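Local coordinates for protein effector EagT6 (Pseudomonas aeruginosa, PDB 1TU1) that plays an essential role, as a homodimer, in delivering the toxin Tse6 to target cells, specifically in loading it onto VgrG1a, at residues A18-P30 and R36-Q48. Sequence-based numbering, arbitrary orientation.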
ATOM      1  N   ALA A  18       4.726  14.644  -9.532  1.00 31.96           N
ATOM      2  CA  ALA A  18       6.056  14.634  -8.948  1.00 30.83           C
ATOM      3  C   ALA A  18       6.187  13.653  -7.781  1.00 29.54           C
ATOM      4  O   ALA A  18       7.298  13.286  -7.425  1.00 28.80           O
ATOM      5  CB  ALA A  18       6.425  16.017  -8.497  1.00 31.57           C
ATOM      6  N   TRP A  19       5.069  13.253  -7.164  1.00 27.20           N
ATOM      7  CA  TRP A  19       5.115  12.276  -6.060  1.00 26.51           C
ATOM      8  C   TRP A  19       5.481  10.878  -6.561  1.00 25.29           C
ATOM      9  O   TRP A  19       4.992  10.441  -7.597  1.00 25.94           O
ATOM     10  CB  TRP A  19       3.764  12.195  -5.334  1.00 25.68           C
ATOM     11  CG  TRP A  19       3.389  13.437  -4.565  1.00 26.34           C
ATOM     12  CD1 TRP A  19       3.994  14.660  -4.609  1.00 25.76           C
ATOM     13  CD2 TRP A  19       2.311  13.561  -3.620  1.00 26.12           C
ATOM     14  NE1 TRP A  19       3.363  15.531  -3.751  1.00 28.33           N
ATOM     15  CE2 TRP A  19       2.316  14.893  -3.144  1.00 26.18           C
ATOM     16  CE3 TRP A  19       1.337  12.688  -3.143  1.00 24.45           C
ATOM     17  CZ2 TRP A  19       1.400  15.365  -2.200  1.00 23.51           C
ATOM     18  CZ3 TRP A  19       0.396  13.178  -2.196  1.00 22.97           C
ATOM     19  CH2 TRP A  19       0.453  14.500  -1.745  1.00 23.18           C
ATOM     20  N   GLN A  20       6.288  10.164  -5.788  1.00 24.54           N
ATOM     21  CA  GLN A  20       6.728   8.832  -6.157  1.00 25.11           C
ATOM     22  C   GLN A  20       5.890   7.791  -5.410  1.00 24.02           C
ATOM     23  O   GLN A  20       5.853   7.775  -4.199  1.00 22.38           O
ATOM     24  CB  GLN A  20       8.209   8.667  -5.814  0.52 25.64           C
ATOM     25  CG  GLN A  20       8.758   7.275  -5.997  0.52 27.14           C
ATOM     26  CD  GLN A  20      10.167   7.138  -5.469  0.52 30.64           C
ATOM     27  OE1 GLN A  20      10.987   8.039  -5.652  0.52 36.21           O
ATOM     28  NE2 GLN A  20      10.455   6.021  -4.813  0.52 29.91           N
ATOM     29  N   ASP A  21       5.239   6.925  -6.168  1.00 23.30           N
ATOM     30  CA  ASP A  21       4.325   5.917  -5.625  1.00 23.49           C
ATOM     31  C   ASP A  21       5.047   4.672  -5.152  1.00 23.48           C
ATOM     32  O   ASP A  21       5.772   4.067  -5.916  1.00 24.42           O
ATOM     33  CB  ASP A  21       3.315   5.563  -6.710  1.00 23.54           C
ATOM     34  CG  ASP A  21       2.325   4.511  -6.278  1.00 23.10           C
ATOM     35  OD1 ASP A  21       2.136   4.284  -5.064  1.00 23.36           O
ATOM     36  OD2 ASP A  21       1.689   3.868  -7.129  1.00 23.50           O
ATOM     37  N   GLN A  22       4.835   4.297  -3.885  1.00 22.68           N
ATOM     38  CA  GLN A  22       5.456   3.130  -3.248  1.00 22.67           C
ATOM     39  C   GLN A  22       4.366   2.230  -2.610  1.00 21.14           C
ATOM     40  O   GLN A  22       4.635   1.456  -1.699  1.00 20.13           O
ATOM     41  CB  GLN A  22       6.482   3.580  -2.189  1.00 23.45           C
ATOM     42  CG  GLN A  22       7.548   4.546  -2.753  1.00 27.20           C
ATOM     43  CD  GLN A  22       8.646   4.968  -1.771  1.00 32.41           C
ATOM     44  OE1 GLN A  22       9.622   5.616  -2.189  1.00 35.34           O
ATOM     45  NE2 GLN A  22       8.485   4.649  -0.488  1.00 32.60           N
ATOM     46  N   SER A  23       3.151   2.362  -3.104  1.00 19.89           N
ATOM     47  CA  SER A  23       1.986   1.717  -2.514  1.00 19.95           C
ATOM     48  C   SER A  23       2.104   0.177  -2.497  1.00 20.32           C
ATOM     49  O   SER A  23       2.618  -0.418  -3.427  1.00 19.49           O
ATOM     50  CB  SER A  23       0.739   2.136  -3.279  1.00 18.96           C
ATOM     51  OG  SER A  23       0.509   3.511  -3.068  1.00 18.77           O
ATOM     52  N   ILE A  24       1.625  -0.441  -1.422  1.00 20.72           N
ATOM     53  CA  ILE A  24       1.583  -1.898  -1.324  1.00 21.26           C
ATOM     54  C   ILE A  24       0.200  -2.357  -0.837  1.00 20.73           C
ATOM     55  O   ILE A  24      -0.308  -1.896   0.199  1.00 20.92           O
ATOM     56  CB  ILE A  24       2.702  -2.375  -0.359  0.66 22.20           C
ATOM     57  CG1 ILE A  24       4.080  -1.864  -0.805  0.66 25.38           C
ATOM     58  CG2 ILE A  24       2.776  -3.884  -0.290  0.66 23.08           C
ATOM     59  CD1 ILE A  24       5.130  -1.970   0.255  0.66 28.71           C
ATOM     60  N   ASN A  25      -0.452  -3.220  -1.608  1.00 20.28           N
ATOM     61  CA  ASN A  25      -1.665  -3.879  -1.130  1.00 20.17           C
ATOM     62  C   ASN A  25      -1.289  -5.167  -0.449  1.00 20.37           C
ATOM     63  O   ASN A  25      -0.506  -5.948  -0.985  1.00 19.51           O
ATOM     64  CB  ASN A  25      -2.654  -4.135  -2.243  1.00 20.09           C
ATOM     65  CG  ASN A  25      -3.055  -2.869  -2.957  1.00 21.13           C
ATOM     66  OD1 ASN A  25      -3.905  -2.100  -2.476  1.00 23.04           O
ATOM     67  ND2 ASN A  25      -2.396  -2.603  -4.083  1.00 15.68           N
ATOM     68  N   ILE A  26      -1.820  -5.389   0.752  1.00 19.92           N
ATOM     69  CA  ILE A  26      -1.389  -6.511   1.570  1.00 20.61           C
ATOM     70  C   ILE A  26      -2.644  -7.277   1.979  1.00 21.76           C
ATOM     71  O   ILE A  26      -3.564  -6.670   2.543  1.00 20.77           O
ATOM     72  CB  ILE A  26      -0.634  -6.045   2.817  1.00 20.66           C
ATOM     73  CG1 ILE A  26       0.633  -5.245   2.432  1.00 20.67           C
ATOM     74  CG2 ILE A  26      -0.312  -7.239   3.711  1.00 21.27           C
ATOM     75  CD1 ILE A  26       1.283  -4.540   3.584  1.00 21.29           C
ATOM     76  N   PHE A  27      -2.648  -8.575   1.696  1.00 21.54           N
ATOM     77  CA  PHE A  27      -3.726  -9.492   2.089  1.00 22.74           C
ATOM     78  C   PHE A  27      -3.139 -10.713   2.802  1.00 24.09           C
ATOM     79  O   PHE A  27      -2.138 -11.275   2.376  1.00 25.21           O
ATOM     80  CB  PHE A  27      -4.557  -9.914   0.885  1.00 22.18           C
ATOM     81  CG  PHE A  27      -5.174  -8.772   0.175  1.00 22.07           C
ATOM     82  CD1 PHE A  27      -6.362  -8.231   0.616  1.00 22.05           C
ATOM     83  CD2 PHE A  27      -4.528  -8.184  -0.924  1.00 22.43           C
ATOM     84  CE1 PHE A  27      -6.933  -7.159  -0.025  1.00 22.77           C
ATOM     85  CE2 PHE A  27      -5.100  -7.117  -1.564  1.00 22.15           C
ATOM     86  CZ  PHE A  27      -6.290  -6.601  -1.130  1.00 21.57           C
ATOM     87  N   LYS A  28      -3.715 -11.072   3.949  1.00 24.61           N
ATOM     88  CA  LYS A  28      -3.289 -12.255   4.670  1.00 24.58           C
ATOM     89  C   LYS A  28      -4.339 -13.338   4.463  1.00 24.42           C
ATOM     90  O   LYS A  28      -5.506 -13.118   4.726  1.00 24.63           O
ATOM     91  CB  LYS A  28      -3.123 -11.975   6.167  1.00 24.16           C
ATOM     92  CG  LYS A  28      -2.148 -10.837   6.477  1.00 24.86           C
ATOM     93  CD  LYS A  28      -0.796 -11.092   5.865  1.00 24.42           C
ATOM     94  CE  LYS A  28       0.234 -10.075   6.317  1.00 25.89           C
ATOM     95  NZ  LYS A  28       0.479 -10.173   7.772  1.00 26.21           N
ATOM     96  N   LEU A  29      -3.887 -14.484   3.979  1.00 25.62           N
ATOM     97  CA  LEU A  29      -4.733 -15.653   3.728  1.00 26.25           C
ATOM     98  C   LEU A  29      -4.751 -16.476   5.021  1.00 26.93           C
ATOM     99  O   LEU A  29      -3.720 -16.965   5.420  1.00 26.36           O
ATOM    100  CB  LEU A  29      -4.168 -16.510   2.601  0.52 25.72           C
ATOM    101  CG  LEU A  29      -4.334 -15.979   1.173  0.52 25.05           C
ATOM    102  CD1 LEU A  29      -3.371 -14.792   0.917  0.52 25.24           C
ATOM    103  CD2 LEU A  29      -4.100 -17.104   0.162  0.52 24.89           C
ATOM    104  N   PRO A  30      -5.913 -16.645   5.641  1.00 29.67           N
ATOM    105  CA  PRO A  30      -6.002 -17.234   6.991  1.00 30.88           C
ATOM    106  C   PRO A  30      -5.364 -18.607   7.123  1.00 31.90           C
ATOM    107  O   PRO A  30      -5.448 -19.424   6.201  1.00 31.20           O
ATOM    108  CB  PRO A  30      -7.515 -17.336   7.250  1.00 31.37           C
ATOM    109  CG  PRO A  30      -8.194 -17.113   5.922  1.00 32.09           C
ATOM    110  CD  PRO A  30      -7.237 -16.305   5.092  1.00 30.45           C
ATOM    111  N   ARG A  36      -0.082 -22.554   7.928  1.00 36.24           N
ATOM    112  CA  ARG A  36       0.006 -21.219   8.510  1.00 35.94           C
ATOM    113  C   ARG A  36      -0.545 -20.135   7.563  1.00 34.01           C
ATOM    114  O   ARG A  36      -0.816 -20.374   6.379  1.00 32.61           O
ATOM    115  CB  ARG A  36       1.449 -20.877   8.894  0.51 36.49           C
ATOM    116  CG  ARG A  36       2.183 -21.939   9.712  0.51 39.38           C
ATOM    117  CD  ARG A  36       1.485 -22.367  10.998  0.51 42.91           C
ATOM    118  NE  ARG A  36       2.383 -23.118  11.885  0.51 45.89           N
ATOM    119  CZ  ARG A  36       2.012 -23.699  13.028  0.51 48.82           C
ATOM    120  NH1 ARG A  36       0.761 -23.615  13.464  0.51 50.18           N
ATOM    121  NH2 ARG A  36       2.909 -24.358  13.751  0.51 50.25           N
ATOM    122  N   GLU A  37      -0.742 -18.952   8.127  1.00 31.02           N
ATOM    123  CA  GLU A  37      -1.197 -17.803   7.369  1.00 29.51           C
ATOM    124  C   GLU A  37      -0.176 -17.478   6.287  1.00 27.08           C
ATOM    125  O   GLU A  37       1.001 -17.475   6.538  1.00 26.18           O
ATOM    126  CB  GLU A  37      -1.347 -16.601   8.302  1.00 29.43           C
ATOM    127  CG  GLU A  37      -2.052 -15.408   7.700  1.00 29.42           C
ATOM    128  CD  GLU A  37      -2.413 -14.363   8.747  1.00 29.27           C
ATOM    129  OE1 GLU A  37      -1.539 -13.559   9.072  1.00 26.75           O
ATOM    130  OE2 GLU A  37      -3.566 -14.338   9.215  1.00 31.54           O
ATOM    131  N   ALA A  38      -0.653 -17.220   5.085  1.00 26.35           N
ATOM    132  CA  ALA A  38       0.194 -16.737   3.977  1.00 25.69           C
ATOM    133  C   ALA A  38      -0.105 -15.269   3.680  1.00 24.93           C
ATOM    134  O   ALA A  38      -1.062 -14.705   4.192  1.00 24.48           O
ATOM    135  CB  ALA A  38      -0.094 -17.559   2.741  1.00 25.32           C
ATOM    136  N   SER A  39       0.730 -14.654   2.850  1.00 24.20           N
ATOM    137  CA  SER A  39       0.482 -13.283   2.419  1.00 24.02           C
ATOM    138  C   SER A  39       0.424 -13.193   0.901  1.00 23.48           C
ATOM    139  O   SER A  39       1.147 -13.912   0.199  1.00 23.85           O
ATOM    140  CB  SER A  39       1.518 -12.331   2.984  1.00 22.68           C
ATOM    141  OG  SER A  39       2.802 -12.507   2.444  1.00 23.96           O
ATOM    142  N   PHE A  40      -0.425 -12.295   0.420  1.00 23.30           N
ATOM    143  CA  PHE A  40      -0.553 -11.980  -1.006  1.00 22.40           C
ATOM    144  C   PHE A  40      -0.427 -10.466  -1.076  1.00 22.23           C
ATOM    145  O   PHE A  40      -1.273  -9.744  -0.530  1.00 21.43           O
ATOM    146  CB  PHE A  40      -1.892 -12.432  -1.531  1.00 21.98           C
ATOM    147  CG  PHE A  40      -2.151 -12.071  -2.968  1.00 21.99           C
ATOM    148  CD1 PHE A  40      -1.399 -12.641  -3.980  1.00 23.05           C
ATOM    149  CD2 PHE A  40      -3.122 -11.109  -3.298  1.00 23.34           C
ATOM    150  CE1 PHE A  40      -1.646 -12.321  -5.329  1.00 24.41           C
ATOM    151  CE2 PHE A  40      -3.374 -10.763  -4.645  1.00 24.37           C
ATOM    152  CZ  PHE A  40      -2.623 -11.361  -5.659  1.00 21.94           C
ATOM    153  N   VAL A  41       0.630 -10.003  -1.739  1.00 20.90           N
ATOM    154  CA  VAL A  41       1.028  -8.607  -1.711  1.00 21.24           C
ATOM    155  C   VAL A  41       1.151  -8.068  -3.156  1.00 20.93           C
ATOM    156  O   VAL A  41       1.743  -8.715  -4.017  1.00 19.64           O
ATOM    157  CB  VAL A  41       2.358  -8.453  -0.980  1.00 21.02           C
ATOM    158  CG1 VAL A  41       2.943  -7.074  -1.158  1.00 22.20           C
ATOM    159  CG2 VAL A  41       2.211  -8.799   0.501  1.00 22.40           C
ATOM    160  N   ILE A  42       0.565  -6.908  -3.397  1.00 19.68           N
ATOM    161  CA  ILE A  42       0.666  -6.228  -4.690  1.00 19.94           C
ATOM    162  C   ILE A  42       1.553  -5.031  -4.511  1.00 19.35           C
ATOM    163  O   ILE A  42       1.283  -4.169  -3.636  1.00 18.26           O
ATOM    164  CB  ILE A  42      -0.699  -5.797  -5.193  1.00 19.93           C
ATOM    165  CG1 ILE A  42      -1.677  -6.986  -5.173  1.00 20.34           C
ATOM    166  CG2 ILE A  42      -0.581  -5.209  -6.633  1.00 21.10           C
ATOM    167  CD1 ILE A  42      -3.102  -6.584  -5.510  1.00 20.85           C
ATOM    168  N   SER A  43       2.600  -4.979  -5.325  1.00 18.69           N
ATOM    169  CA  SER A  43       3.586  -3.915  -5.313  1.00 18.69           C
ATOM    170  C   SER A  43       3.775  -3.375  -6.755  1.00 19.18           C
ATOM    171  O   SER A  43       3.168  -3.896  -7.693  1.00 18.27           O
ATOM    172  CB  SER A  43       4.902  -4.391  -4.723  1.00 18.97           C
ATOM    173  OG  SER A  43       5.450  -5.465  -5.464  1.00 18.80           O
ATOM    174  N   ARG A  44       4.492  -2.258  -6.867  1.00 19.00           N
ATOM    175  CA  ARG A  44       4.749  -1.573  -8.139  1.00 19.86           C
ATOM    176  C   ARG A  44       6.249  -1.376  -8.306  1.00 20.82           C
ATOM    177  O   ARG A  44       6.966  -1.125  -7.331  1.00 20.68           O
ATOM    178  CB  ARG A  44       4.113  -0.181  -8.168  1.00 20.33           C
ATOM    179  CG  ARG A  44       2.609  -0.162  -8.130  1.00 20.96           C
ATOM    180  CD  ARG A  44       2.045  -0.161  -6.705  1.00 20.96           C
ATOM    181  NE  ARG A  44       0.598  -0.230  -6.744  1.00 22.54           N
ATOM    182  CZ  ARG A  44      -0.197  -0.859  -5.895  1.00 19.58           C
ATOM    183  NH1 ARG A  44       0.298  -1.546  -4.875  1.00 19.99           N
ATOM    184  NH2 ARG A  44      -1.518  -0.795  -6.116  1.00 20.00           N
ATOM    185  N   ASP A  45       6.720  -1.415  -9.565  1.00 21.97           N
ATOM    186  CA  ASP A  45       8.138  -1.220  -9.855  1.00 21.89           C
ATOM    187  C   ASP A  45       8.228  -0.341 -11.116  1.00 22.02           C
ATOM    188  O   ASP A  45       7.923  -0.798 -12.207  1.00 20.03           O
ATOM    189  CB  ASP A  45       8.793  -2.589 -10.050  1.00 22.72           C
ATOM    190  CG  ASP A  45      10.327  -2.523 -10.254  1.00 23.07           C
ATOM    191  OD1 ASP A  45      10.904  -1.430 -10.411  1.00 23.50           O
ATOM    192  OD2 ASP A  45      11.022  -3.565 -10.260  1.00 23.22           O
ATOM    193  N   ALA A  46       8.625   0.918 -10.928  1.00 23.24           N
ATOM    194  CA  ALA A  46       8.720   1.883 -12.018  1.00 24.77           C
ATOM    195  C   ALA A  46      10.112   1.916 -12.697  1.00 25.12           C
ATOM    196  O   ALA A  46      10.407   2.835 -13.465  1.00 26.58           O
ATOM    197  CB  ALA A  46       8.340   3.255 -11.529  1.00 25.01           C
ATOM    198  N   SER A  47      10.929   0.909 -12.440  1.00 25.34           N
ATOM    199  CA  SER A  47      12.311   0.868 -12.935  1.00 25.75           C
ATOM    200  C   SER A  47      12.457   0.291 -14.366  1.00 26.68           C
ATOM    201  O   SER A  47      13.570   0.250 -14.897  1.00 27.17           O
ATOM    202  CB  SER A  47      13.197   0.061 -11.980  1.00 24.96           C
ATOM    203  OG  SER A  47      12.918  -1.332 -12.033  1.00 24.00           O
ATOM    204  N   GLN A  48      11.379  -0.193 -14.972  1.00 27.59           N
ATOM    205  CA  GLN A  48      11.477  -0.781 -16.303  1.00 29.00           C
ATOM    206  C   GLN A  48      11.941   0.289 -17.281  1.00 30.65           C
ATOM    207  O   GLN A  48      12.843   0.053 -18.072  1.00 30.13           O
ATOM    208  CB  GLN A  48      10.148  -1.374 -16.784  1.00 28.84           C
ATOM    209  CG  GLN A  48      10.178  -1.721 -18.296  1.00 28.90           C
ATOM    210  CD  GLN A  48       8.941  -2.413 -18.800  1.00 28.37           C
ATOM    211  OE1 GLN A  48       7.922  -2.516 -18.088  1.00 28.31           O
ATOM    212  NE2 GLN A  48       9.018  -2.918 -20.025  1.00 27.46           N
TER
HETATM  213  O   HOH W   1       6.976   1.384  -5.934  1.00 32.64           O
HETATM  214  O   HOH W   2       5.166  -0.590  -4.533  1.00 20.22           O
HETATM  215  O   HOH W   3      -6.115 -13.876   7.399  1.00 39.35           O
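An antiparallel beta hairpin joins strand 25-29 to strand 38-45, with N25, F27 and L29 facing I42, F40 and A38 as hydrogen-bonded pairs. Each pair exchanges two backbone bonds; F40 N to F27 O, at 2.8 Å and 168°, is the straightest. Between them, K28 CA and V41 CA give C-H...O contacts to A38 O and N25 O.

Apart from N25, the side chains on the buried face are apolar. The rings of F27 and F40 lie side by side, F27 CD2 at the edge of the F40 ring, 4.0 Å from F40 CD2. In the modelled conformer L29 CD1 reaches F40 CB at 3.7 Å, and L29 and small A38 both pack against H128 of helix 125-137. On the other face, beside I26, beta-branched V41 turns CG1 anti to its backbone nitrogen (chi1 169°), where it meets I24 CG2. Farther along, the aliphatic part of K28 lies against the E37 carboxylate, K28 CB 3.6 Å from E37 CD.

Strand 38-45 also pairs with strand 113-120, whereas 25-29 is the edge strand of this chain's sheet, and the second subunit continues the sheet beyond it. Where the hairpin opens, R44 reaches across on its long chain: NH1 makes a weak bond to S23 O (3.0 Å, 130°), S23 CB sits over one guanidinium face, and NH2 forms a salt bridge with E10 of the second subunit. D21 OD1 closes an Asx turn, accepting from both S23 N and S23 OG.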